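Local coordinates for designed helical repeat protein (Synthetic construct, PDB 5CWG) that has no assigned biological function but was designed computationally to fold into a helical repeat protein, an array of helices linked by short loops, at residues 2-7 with 51-56; 88-93 with 129-134; 143-148 with 186-191. One frame throughout, in Å; residues are numbered along the deposited sequence. Where two conformers were deposited one is given.

Contact 1: residues 2-7 with 51-56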
loop_
_atom_site.group_PDB
_atom_site.type_symbol
_atom_site.label_atom_id
_atom_site.label_comp_id
_atom_site.label_asym_id
_atom_site.label_seq_id
_atom_site.Cartn_x
_atom_site.Cartn_y
_atom_site.Cartn_z
ATOM N N SER A 2 2.611 12.597 -17.363
ATOM C CA SER A 2 1.766 12.594 -18.554
ATOM C C SER A 2 2.436 11.826 -19.699
ATOM O O SER A 2 2.018 10.739 -20.068
ATOM C CB SER A 2 1.456 14.034 -18.986
ATOM O OG SER A 2 0.558 14.059 -20.086
ATOM N N SER A 3 3.459 12.408 -20.296
ATOM C CA SER A 3 4.309 11.631 -21.172
ATOM C C SER A 3 5.012 10.696 -20.169
ATOM O O SER A 3 5.193 9.506 -20.430
ATOM C CB SER A 3 5.239 12.528 -21.986
ATOM O OG SER A 3 5.931 11.801 -23.004
ATOM N N GLU A 4 5.320 11.206 -18.976
ATOM C CA GLU A 4 5.882 10.344 -17.924
ATOM C C GLU A 4 4.844 9.325 -17.460
ATOM O O GLU A 4 5.177 8.173 -17.219
ATOM C CB GLU A 4 6.394 11.158 -16.720
ATOM C CG GLU A 4 7.061 10.309 -15.586
ATOM C CD GLU A 4 8.511 9.856 -15.893
ATOM O OE1 GLU A 4 9.290 10.647 -16.483
ATOM O OE2 GLU A 4 8.880 8.705 -15.531
ATOM N N LYS A 5 3.581 9.725 -17.352
ATOM C CA LYS A 5 2.553 8.794 -16.895
ATOM C C LYS A 5 2.420 7.668 -17.906
ATOM O O LYS A 5 2.258 6.515 -17.508
ATOM C CB LYS A 5 1.200 9.489 -16.657
ATOM C CG LYS A 5 1.069 10.173 -15.287
ATOM C CD LYS A 5 -0.300 10.841 -15.097
ATOM C CE LYS A 5 -0.257 12.323 -15.414
ATOM N NZ LYS A 5 -1.614 12.922 -15.411
ATOM N N GLU A 6 2.476 7.995 -19.198
ATOM C CA GLU A 6 2.375 6.978 -20.243
ATOM C C GLU A 6 3.542 6.007 -20.157
ATOM O O GLU A 6 3.364 4.800 -20.261
ATOM C CB GLU A 6 2.334 7.615 -21.635
ATOM C CG GLU A 6 1.065 8.373 -21.961
ATOM C CD GLU A 6 1.260 9.316 -23.136
ATOM O OE1 GLU A 6 1.369 10.544 -22.916
ATOM O OE2 GLU A 6 1.319 8.827 -24.283
ATOM N N GLU A 7 4.746 6.522 -19.949
ATOM C CA GLU A 7 5.934 5.691 -19.877
ATOM C C GLU A 7 5.871 4.812 -18.634
ATOM O O GLU A 7 6.234 3.634 -18.683
ATOM C CB GLU A 7 7.171 6.580 -19.875
ATOM C CG GLU A 7 7.322 7.324 -21.197
ATOM C CD GLU A 7 8.121 8.603 -21.086
ATOM O OE1 GLU A 7 8.858 8.777 -20.097
ATOM O OE2 GLU A 7 8.006 9.452 -21.995
ATOM N N ASP A 51 -0.977 13.278 -6.900
ATOM C CA ASP A 51 -0.497 12.652 -8.135
ATOM C C ASP A 51 0.795 13.281 -8.668
ATOM O O ASP A 51 0.910 13.582 -9.844
ATOM C CB ASP A 51 -1.575 12.648 -9.228
ATOM C CG ASP A 51 -2.081 14.021 -9.562
ATOM O OD1 ASP A 51 -2.310 14.821 -8.635
ATOM O OD2 ASP A 51 -2.244 14.277 -10.768
ATOM N N SER A 52 1.780 13.419 -7.794
ATOM C CA SER A 52 3.123 13.706 -8.244
ATOM C C SER A 52 3.702 12.481 -8.939
ATOM O O SER A 52 3.287 11.354 -8.683
ATOM C CB SER A 52 4.013 14.066 -7.063
ATOM O OG SER A 52 4.101 12.963 -6.163
ATOM N N SER A 53 4.686 12.702 -9.805
ATOM C CA SER A 53 5.368 11.588 -10.469
ATOM C C SER A 53 5.939 10.645 -9.419
ATOM O O SER A 53 5.957 9.425 -9.594
ATOM C CB SER A 53 6.478 12.080 -11.409
ATOM O OG SER A 53 5.934 12.424 -12.669
ATOM N N GLU A 54 6.392 11.221 -8.323
ATOM C CA GLU A 54 7.044 10.465 -7.272
ATOM C C GLU A 54 6.069 9.531 -6.526
ATOM O O GLU A 54 6.405 8.370 -6.255
ATOM C CB GLU A 54 7.760 11.431 -6.335
ATOM C CG GLU A 54 8.916 12.212 -7.037
ATOM C CD GLU A 54 8.501 13.492 -7.785
ATOM O OE1 GLU A 54 7.321 13.878 -7.757
ATOM O OE2 GLU A 54 9.385 14.119 -8.410
ATOM N N VAL A 55 4.854 10.002 -6.234
ATOM C CA VAL A 55 3.823 9.156 -5.618
ATOM C C VAL A 55 3.350 8.094 -6.619
ATOM O O VAL A 55 3.133 6.934 -6.258
ATOM C CB VAL A 55 2.665 9.997 -5.095
ATOM C CG1 VAL A 55 1.445 9.114 -4.758
ATOM C CG2 VAL A 55 3.144 10.741 -3.881
ATOM N N LEU A 56 3.179 8.459 -7.882
ATOM C CA LEU A 56 2.772 7.472 -8.877
ATOM C C LEU A 56 3.844 6.380 -9.016
ATOM O O LEU A 56 3.520 5.203 -9.124
ATOM C CB LEU A 56 2.485 8.133 -10.229
ATOM C CG LEU A 56 1.311 9.081 -10.210
ATOM C CD1 LEU A 56 1.174 9.718 -11.576
ATOM C CD2 LEU A 56 0.043 8.376 -9.835
HETATM O O HOH W 1 -2.072 12.682 -12.955
#
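Lys5 lays the aliphatic part of its side chain against Leu56, and this is the main apolar touch of the contact. Lys5 CG lies 3.7 Å from Leu56 CD1, and Lys5 CD follows at 4.0 Å from the same methyl group, so one branch of the leucine is crossed at a slant by two successive methylenes. Leu56 is buried, and helix 27-47 adds to its surroundings through Ala45. The lysine chain runs extended through chi2, then bends at chi3 (-97°), which carries the amine past the leucine towards Asp51. There a water lies between the two charges: Lys5 NZ donates to it at 2.5 Å, shorter than usual and so to be taken with caution, and the water donates to Asp51 OD2 at 2.7 Å. The direct gap from Lys5 NZ to Asp51 OD2 is 4.9 Å; Glu46 is a long, weak ion-pair partner of the amine. In this helical repeat array the contact sets the first turn of helix 3-23 beside the first turn of helix 53-73. Ser52 is the N-cap of the latter, its OG accepting from Val55 N at 3.1 Å. Beside the lysine, Glu4 offers its CG to Ser53 OG, 3.8 Å away in one of two serine conformers, so that touch is tentative. The Glu4 carboxylate itself is engaged by Arg11 in a salt bridge.

Contact 2: residues 88-93 with 129-134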
loop_
_atom_site.group_PDB
_atom_site.type_symbol
_atom_site.label_atom_id
_atom_site.label_comp_id
_atom_site.label_asym_id
_atom_site.label_seq_id
_atom_site.Cartn_x
_atom_site.Cartn_y
_atom_site.Cartn_z
ATOM N N PHE A 88 -3.409 0.741 -2.629
ATOM C CA PHE A 88 -3.001 2.119 -2.812
ATOM C C PHE A 88 -4.216 3.046 -2.827
ATOM O O PHE A 88 -4.196 4.128 -2.264
ATOM C CB PHE A 88 -2.166 2.298 -4.074
ATOM C CG PHE A 88 -1.841 3.737 -4.333
ATOM C CD1 PHE A 88 -0.765 4.365 -3.700
ATOM C CD2 PHE A 88 -2.647 4.502 -5.144
ATOM C CE1 PHE A 88 -0.518 5.695 -3.901
ATOM C CE2 PHE A 88 -2.402 5.868 -5.308
ATOM C CZ PHE A 88 -1.340 6.437 -4.716
ATOM N N LYS A 89 -5.265 2.649 -3.542
ATOM C CA LYS A 89 -6.471 3.470 -3.615
ATOM C C LYS A 89 -6.997 3.770 -2.208
ATOM O O LYS A 89 -7.402 4.895 -1.909
ATOM C CB LYS A 89 -7.513 2.808 -4.502
ATOM C CG LYS A 89 -8.894 3.455 -4.491
ATOM C CD LYS A 89 -9.767 2.873 -5.614
ATOM C CE LYS A 89 -11.161 3.423 -5.738
ATOM N NZ LYS A 89 -12.006 2.980 -4.658
ATOM N N ARG A 90 -7.019 2.777 -1.330
ATOM C CA ARG A 90 -7.431 3.007 0.040
ATOM C C ARG A 90 -6.563 4.002 0.777
ATOM O O ARG A 90 -7.052 4.817 1.544
ATOM C CB ARG A 90 -7.543 1.684 0.798
ATOM C CG ARG A 90 -8.681 0.778 0.246
ATOM C CD ARG A 90 -9.010 -0.420 1.142
ATOM N NE ARG A 90 -7.891 -1.342 1.306
ATOM C CZ ARG A 90 -7.590 -2.323 0.460
ATOM N NH1 ARG A 90 -8.318 -2.516 -0.627
ATOM N NH2 ARG A 90 -6.546 -3.105 0.688
ATOM N N VAL A 91 -5.257 3.937 0.552
ATOM C CA VAL A 91 -4.344 4.904 1.149
ATOM C C VAL A 91 -4.657 6.316 0.651
ATOM O O VAL A 91 -4.729 7.266 1.454
ATOM C CB VAL A 91 -2.880 4.517 0.882
ATOM C CG1 VAL A 91 -1.937 5.626 1.255
ATOM C CG2 VAL A 91 -2.494 3.291 1.715
ATOM N N ALA A 92 -4.829 6.431 -0.662
ATOM C CA ALA A 92 -5.140 7.737 -1.248
ATOM C C ALA A 92 -6.457 8.289 -0.717
ATOM O O ALA A 92 -6.565 9.497 -0.464
ATOM C CB ALA A 92 -5.212 7.618 -2.723
ATOM N N GLU A 93 -7.454 7.429 -0.559
ATOM C CA GLU A 93 -8.736 7.856 -0.018
ATOM C C GLU A 93 -8.621 8.342 1.408
ATOM O O GLU A 93 -9.230 9.358 1.783
ATOM C CB GLU A 93 -9.781 6.717 -0.120
ATOM C CG GLU A 93 -10.215 6.426 -1.542
ATOM C CD GLU A 93 -10.937 5.087 -1.735
ATOM O OE1 GLU A 93 -10.878 4.165 -0.864
ATOM O OE2 GLU A 93 -11.525 4.947 -2.816
ATOM N N GLU A 129 -6.667 -9.461 2.231
ATOM C CA GLU A 129 -6.857 -9.397 3.677
ATOM C C GLU A 129 -5.691 -8.664 4.360
ATOM O O GLU A 129 -5.883 -7.826 5.238
ATOM C CB GLU A 129 -6.996 -10.795 4.213
ATOM C CG GLU A 129 -7.367 -10.918 5.660
ATOM C CD GLU A 129 -7.416 -12.375 6.097
ATOM O OE1 GLU A 129 -8.261 -12.717 6.943
ATOM O OE2 GLU A 129 -6.598 -13.177 5.596
ATOM N N ALA A 130 -4.470 -8.999 3.962
ATOM C CA ALA A 130 -3.292 -8.380 4.539
ATOM C C ALA A 130 -3.230 -6.901 4.149
ATOM O O ALA A 130 -2.905 -6.032 4.965
ATOM C CB ALA A 130 -2.041 -9.133 4.080
ATOM N N ALA A 131 -3.498 -6.629 2.880
ATOM C CA ALA A 131 -3.503 -5.253 2.406
ATOM C C ALA A 131 -4.559 -4.418 3.132
ATOM O O ALA A 131 -4.330 -3.243 3.424
ATOM C CB ALA A 131 -3.720 -5.235 0.920
ATOM N N ARG A 132 -5.704 -5.019 3.429
ATOM C CA ARG A 132 -6.758 -4.311 4.164
ATOM C C ARG A 132 -6.274 -3.921 5.553
ATOM O O ARG A 132 -6.468 -2.803 6.001
ATOM C CB ARG A 132 -8.013 -5.183 4.295
ATOM C CG ARG A 132 -8.976 -5.124 3.119
ATOM C CD ARG A 132 -10.384 -5.694 3.484
ATOM N NE ARG A 132 -10.421 -7.132 3.770
ATOM C CZ ARG A 132 -10.468 -8.087 2.848
ATOM N NH1 ARG A 132 -10.471 -7.784 1.560
ATOM N NH2 ARG A 132 -10.508 -9.358 3.217
ATOM N N ALA A 133 -5.578 -4.834 6.217
ATOM C CA ALA A 133 -5.072 -4.556 7.540
ATOM C C ALA A 133 -4.070 -3.409 7.521
ATOM O O ALA A 133 -4.114 -2.516 8.367
ATOM C CB ALA A 133 -4.444 -5.814 8.151
ATOM N N ALA A 134 -3.155 -3.417 6.560
ATOM C CA ALA A 134 -2.154 -2.367 6.478
ATOM C C ALA A 134 -2.793 -1.018 6.147
ATOM O O ALA A 134 -2.484 -0.009 6.772
ATOM C CB ALA A 134 -1.098 -2.734 5.469
#
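Arg90 reaches across from helix 77-98 and sets the NH2 end of its guanidinium against the backbone of helix 127-148. The close part of the contact is small: Arg90 NH2 stands 3.4 Å from Ala131 C and 3.5 Å from Ala131 CB, with the carbonyl carbon at the edge of the guanidinium, near its plane. Arg90 NH2 is also 3.4 Å from Arg132 N, but both are donors, so this is plain packing and not a bond. With CG placed anti to its own carbonyl carbon (chi1 -66°) and a bend at chi3, the Arg90 chain leads out from its helix and turns the flat group towards its neighbour. Behind this point the two helices of the repeat array share helix 103-123 as a partner: Ala131 packs on Val117 and Val91 on Ile113. The outer side is looser. Arg132 lays its CG over one face of the Arg90 guanidinium, offset towards the rim and 4.0 Å from Arg90 NH2. Its own charged end leads away and lies over Glu129 CA, its plane turned 55° from that of Arg90. The two like charges stay apart, with Arg90 NH1 and Arg132 NH1 separated by 6.1 Å. Off the contact, within helix 77-98, Lys89 NZ and Glu93 OE2 form a salt bridge of 2.7 Å.

Contact 3: residues 143-148 with 186-191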
loop_
_atom_site.group_PDB
_atom_site.type_symbol
_atom_site.label_atom_id
_atom_site.label_comp_id
_atom_site.label_asym_id
_atom_site.label_seq_id
_atom_site.Cartn_x
_atom_site.Cartn_y
_atom_site.Cartn_z
ATOM N N GLU A 143 -6.935 9.448 10.262
ATOM C CA GLU A 143 -8.171 10.042 10.739
ATOM C C GLU A 143 -8.020 10.545 12.161
ATOM O O GLU A 143 -8.538 11.613 12.498
ATOM C CB GLU A 143 -9.329 9.055 10.573
ATOM C CG GLU A 143 -9.625 8.888 9.077
ATOM C CD GLU A 143 -10.848 8.072 8.740
ATOM O OE1 GLU A 143 -11.557 7.644 9.674
ATOM O OE2 GLU A 143 -11.080 7.851 7.524
ATOM N N ALA A 144 -7.284 9.819 12.995
ATOM C CA ALA A 144 -7.057 10.255 14.359
ATOM C C ALA A 144 -6.236 11.542 14.384
ATOM O O ALA A 144 -6.492 12.436 15.195
ATOM C CB ALA A 144 -6.363 9.168 15.173
ATOM N N ALA A 145 -5.221 11.630 13.526
ATOM C CA ALA A 145 -4.386 12.826 13.467
ATOM C C ALA A 145 -5.247 14.034 13.045
ATOM O O ALA A 145 -5.144 15.101 13.646
ATOM C CB ALA A 145 -3.248 12.617 12.504
ATOM N N LYS A 146 -6.077 13.890 12.013
ATOM C CA LYS A 146 -6.949 15.001 11.615
ATOM C C LYS A 146 -7.875 15.407 12.745
ATOM O O LYS A 146 -8.028 16.598 13.027
ATOM C CB LYS A 146 -7.728 14.663 10.343
ATOM C CG LYS A 146 -8.813 15.703 9.938
ATOM C CD LYS A 146 -8.256 17.106 9.640
ATOM C CE LYS A 146 -9.344 18.159 9.415
ATOM N NZ LYS A 146 -10.154 18.543 10.652
ATOM N N ARG A 147 -8.515 14.437 13.385
ATOM C CA ARG A 147 -9.458 14.741 14.439
ATOM C C ARG A 147 -8.783 15.509 15.558
ATOM O O ARG A 147 -9.395 16.396 16.140
ATOM C CB ARG A 147 -10.124 13.466 14.984
ATOM C CG ARG A 147 -11.203 12.915 14.110
ATOM C CD ARG A 147 -11.691 11.541 14.580
ATOM N NE ARG A 147 -11.885 11.439 16.028
ATOM C CZ ARG A 147 -12.937 11.917 16.684
ATOM N NH1 ARG A 147 -13.896 12.547 16.036
ATOM N NH2 ARG A 147 -13.029 11.770 17.998
ATOM N N ALA A 148 -7.536 15.155 15.869
ATOM C CA ALA A 148 -6.795 15.770 16.968
ATOM C C ALA A 148 -6.096 17.059 16.562
ATOM O O ALA A 148 -5.488 17.693 17.424
ATOM C CB ALA A 148 -5.771 14.782 17.528
ATOM N N GLU A 186 -4.364 1.443 16.874
ATOM C CA GLU A 186 -5.294 1.804 17.940
ATOM C C GLU A 186 -4.590 2.480 19.124
ATOM O O GLU A 186 -5.168 3.351 19.786
ATOM C CB GLU A 186 -6.115 0.595 18.414
ATOM C CG GLU A 186 -7.086 0.005 17.370
ATOM C CD GLU A 186 -8.054 1.018 16.770
ATOM O OE1 GLU A 186 -8.145 1.092 15.527
ATOM O OE2 GLU A 186 -8.736 1.735 17.532
ATOM N N GLU A 187 -3.353 2.081 19.400
ATOM C CA GLU A 187 -2.570 2.763 20.413
ATOM C C GLU A 187 -2.340 4.217 20.032
ATOM O O GLU A 187 -2.471 5.084 20.884
ATOM C CB GLU A 187 -1.244 2.038 20.646
ATOM C CG GLU A 187 -1.351 0.875 21.590
ATOM C CD GLU A 187 -1.450 1.340 23.027
ATOM O OE1 GLU A 187 -0.461 1.888 23.548
ATOM O OE2 GLU A 187 -2.515 1.180 23.628
ATOM N N PHE A 188 -2.009 4.486 18.774
ATOM C CA PHE A 188 -1.835 5.871 18.351
ATOM C C PHE A 188 -3.137 6.645 18.485
ATOM O O PHE A 188 -3.155 7.792 18.951
ATOM C CB PHE A 188 -1.328 5.968 16.917
ATOM C CG PHE A 188 -1.229 7.384 16.437
ATOM C CD1 PHE A 188 -0.129 8.164 16.747
ATOM C CD2 PHE A 188 -2.256 7.962 15.711
ATOM C CE1 PHE A 188 -0.044 9.478 16.316
ATOM C CE2 PHE A 188 -2.174 9.279 15.290
ATOM C CZ PHE A 188 -1.077 10.029 15.601
ATOM N N ARG A 189 -4.226 6.042 18.039
ATOM C CA ARG A 189 -5.513 6.708 18.115
ATOM C C ARG A 189 -5.838 7.111 19.547
ATOM O O ARG A 189 -6.286 8.244 19.777
ATOM C CB ARG A 189 -6.622 5.838 17.540
ATOM C CG ARG A 189 -7.962 6.529 17.530
ATOM C CD ARG A 189 -9.053 5.514 17.409
ATOM N NE ARG A 189 -9.178 4.723 18.634
ATOM C CZ ARG A 189 -10.057 4.956 19.605
ATOM N NH1 ARG A 189 -10.933 5.948 19.505
ATOM N NH2 ARG A 189 -10.075 4.173 20.673
ATOM N N LYS A 190 -5.634 6.205 20.495
ATOM C CA LYS A 190 -5.884 6.516 21.891
ATOM C C LYS A 190 -5.072 7.718 22.350
ATOM O O LYS A 190 -5.597 8.588 23.049
ATOM C CB LYS A 190 -5.596 5.311 22.771
ATOM C CG LYS A 190 -6.622 4.221 22.646
ATOM C CD LYS A 190 -6.162 2.986 23.398
ATOM C CE LYS A 190 -7.093 1.807 23.197
ATOM N NZ LYS A 190 -6.540 0.593 23.858
ATOM N N LYS A 191 -3.797 7.774 21.956
ATOM C CA LYS A 191 -2.945 8.891 22.351
ATOM C C LYS A 191 -3.343 10.210 21.671
ATOM O O LYS A 191 -3.311 11.285 22.287
ATOM C CB LYS A 191 -1.479 8.531 22.124
ATOM C CG LYS A 191 -0.988 7.547 23.192
ATOM C CD LYS A 191 0.509 7.286 23.151
ATOM C CE LYS A 191 0.960 6.583 24.436
ATOM N NZ LYS A 191 2.312 6.004 24.305
#
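The phenyl ring of Phe188 meets helix 127-148 through its CE2 corner. Ala145 N sits at the ring's edge, near its plane and 4.2 Å from Phe188 CE2, while Ala144 CB comes to the same carbon obliquely, also at 4.2 Å. Ala145 CB is a little further from Phe188 CE2, at 4.5 Å. Chi1 of Phe188 is 176°, which holds CG opposite the backbone N and brings the end of the ring closer to the neighbouring helix than its first bond alone would suggest. Ile150, in the loop after helix 127-148, touches both Phe188 and Ala145 and extends this apolar patch.

Ala144 points its methyl at the other helix. Its CB packs 3.9 Å from Arg189 CG and equally 3.9 Å from Arg189 CA, so the start of the arginine chain serves here as a hydrocarbon surface. The charged end of Arg189 goes elsewhere, to a salt bridge with Glu193; a weak one to Glu186, which has two conformers, is less certain. Glu186 is in turn paired with Arg140 of helix 127-148, a polar link flanking the apolar packing.

The two helical segments run almost exactly parallel, 3° between their directions, with axes 9.2 Å apart, as for alternate helices of a helical repeat array, helix 153-173 being the one between them in the chain. Between these two segments the attraction is apolar: methyl groups, methylenes and a ring corner, with fit and burial in place of directional bonds. The alanine methyl lets the backbones come close, the CA atoms of Ala144 and Arg189 being 5.4 Å apart.

The three contacts follow one another along the chain, each joining helices that are separated by one intervening helix. Contacts 1 and 2 have centres 21 Å apart yet touch directly: Val55 CG1 packs 3.9 Å from Phe88 CZ, where helix 53-73 meets the helix that follows it, 77-98. Contacts 2 and 3 share helix 127-148, contact 2 using its early part and contact 3 its last turns; their centres lie 18 Å apart and their nearest atoms about 6 Å. Contacts 1 and 3 sit towards the two ends of the array, 32 Å between centres and about 17 Å between nearest atoms, and do not touch.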